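Local coordinates for protein putative phosphoglycolate phosphatase (Lactobacillus delbrueckii, PDB 2HI0) that probably hydrolyses the phosphate ester of phosphoglycolate, as a phosphatase of the haloacid dehalogenase-like family, at residues S191-D194 / I195-A198. Sequence-based numbering, arbitrary orientation.
Sequences SEID and IQTA
Thr197 and Ile193 meet one helical turn apart, where the carbonyl O of Ile193 is gripped twice: by Thr197 N at 2.8 Å and by the hydroxyl of the same residue, Thr197 OG1, at 2.7 Å. The two donors arrive from opposite faces of the carbonyl plane, OG1 standing 37° out of it. Thr197 chi1 of -67° sets OG1 beside its own backbone N, the position from which it folds back onto that oxygen. Gln196 and Glu192 run side by side in one direction, amide and carboxylate planes 60° apart; their closest side-chain approach, Gln196 NE2 to Glu192 CG at 3.8 Å, is packing against a carbon. Glu192 OE1 forms a salt bridge with Arg213 NE. Ile195 lays CG1 3.6 Å from Ser191 O, which also accepts Ile195 N. Helix 192-200 is the crossover between strands 185-189 and 204-208, and Ser191 and Asp194 close its N-terminus as a capping box: Ser191 OG receives a weak bond from Ile193 N (3.1 Å), while Asp194 OD2 takes Ser191 N (3.1 Å) on its anti side, somewhat out of the carboxylate plane. Asp194 OD1 forms a salt bridge with Lys165 NZ, so one carboxylate joins the helix start to residues bordering the sodium site, where it touches Asp10.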
loop_
_atom_site.group_PDB
_atom_site.type_symbol
_atom_site.label_atom_id
_atom_site.label_comp_id
_atom_site.label_asym_id
_atom_site.label_seq_id
_atom_site.Cartn_x
_atom_site.Cartn_y
_atom_site.Cartn_z
ATOM N N SER A 191 1.558 -6.899 -1.283
ATOM C CA SER A 191 0.469 -7.584 -0.607
ATOM C C SER A 191 -0.500 -8.286 -1.551
ATOM O O SER A 191 -0.468 -8.134 -2.793
ATOM C CB SER A 191 -0.289 -6.592 0.269
ATOM O OG SER A 191 -1.259 -5.878 -0.489
ATOM N N GLU A 192 -1.408 -9.044 -0.928
ATOM C CA GLU A 192 -2.528 -9.691 -1.649
ATOM C C GLU A 192 -3.473 -8.687 -2.303
ATOM O O GLU A 192 -4.090 -8.983 -3.320
ATOM C CB GLU A 192 -3.303 -10.636 -0.711
ATOM C CG GLU A 192 -4.243 -9.990 0.308
ATOM C CD GLU A 192 -3.630 -9.331 1.561
ATOM O OE1 GLU A 192 -2.406 -9.073 1.598
ATOM O OE2 GLU A 192 -4.432 -9.078 2.514
ATOM N N ILE A 193 -3.606 -7.497 -1.707
ATOM C CA ILE A 193 -4.466 -6.438 -2.270
ATOM C C ILE A 193 -3.892 -5.989 -3.615
ATOM O O ILE A 193 -4.666 -5.685 -4.533
ATOM C CB ILE A 193 -4.624 -5.248 -1.295
ATOM C CG1 ILE A 193 -5.206 -5.738 0.029
ATOM C CG2 ILE A 193 -5.413 -4.055 -1.926
ATOM C CD1 ILE A 193 -6.482 -6.484 -0.152
ATOM N N ASP A 194 -2.552 -5.940 -3.732
ATOM C CA ASP A 194 -1.880 -5.596 -4.985
ATOM C C ASP A 194 -2.067 -6.675 -6.070
ATOM O O ASP A 194 -2.387 -6.365 -7.215
ATOM C CB ASP A 194 -0.408 -5.280 -4.708
ATOM C CG ASP A 194 -0.259 -4.188 -3.659
ATOM O OD1 ASP A 194 -1.041 -3.210 -3.725
ATOM O OD2 ASP A 194 0.497 -4.387 -2.708
ATOM N N ILE A 195 -1.918 -7.931 -5.656
ATOM C CA ILE A 195 -2.247 -9.063 -6.523
ATOM C C ILE A 195 -3.668 -8.921 -7.101
ATOM O O ILE A 195 -3.888 -9.045 -8.309
ATOM C CB ILE A 195 -2.058 -10.414 -5.787
ATOM C CG1 ILE A 195 -0.586 -10.611 -5.383
ATOM C CG2 ILE A 195 -2.497 -11.594 -6.672
ATOM C CD1 ILE A 195 -0.295 -11.699 -4.420
ATOM N N GLN A 196 -4.635 -8.663 -6.217
ATOM C CA GLN A 196 -6.018 -8.527 -6.638
ATOM C C GLN A 196 -6.299 -7.281 -7.508
ATOM O O GLN A 196 -7.060 -7.320 -8.488
ATOM C CB GLN A 196 -6.893 -8.498 -5.408
ATOM C CG GLN A 196 -6.865 -9.800 -4.623
ATOM C CD GLN A 196 -7.576 -9.651 -3.293
ATOM O OE1 GLN A 196 -8.585 -8.916 -3.189
ATOM N NE2 GLN A 196 -7.077 -10.350 -2.265
ATOM N N THR A 197 -5.696 -6.178 -7.125
ATOM C CA THR A 197 -5.862 -4.934 -7.844
ATOM C C THR A 197 -5.435 -5.127 -9.326
ATOM O O THR A 197 -6.147 -4.705 -10.262
ATOM C CB THR A 197 -5.012 -3.849 -7.202
ATOM O OG1 THR A 197 -5.536 -3.556 -5.890
ATOM C CG2 THR A 197 -5.045 -2.569 -8.052
ATOM N N ALA A 198 -4.273 -5.757 -9.514
ATOM C CA ALA A 198 -3.748 -6.051 -10.882
ATOM C C ALA A 198 -4.733 -6.882 -11.701
ATOM O O ALA A 198 -5.083 -6.522 -12.819
ATOM C CB ALA A 198 -2.391 -6.730 -10.812
#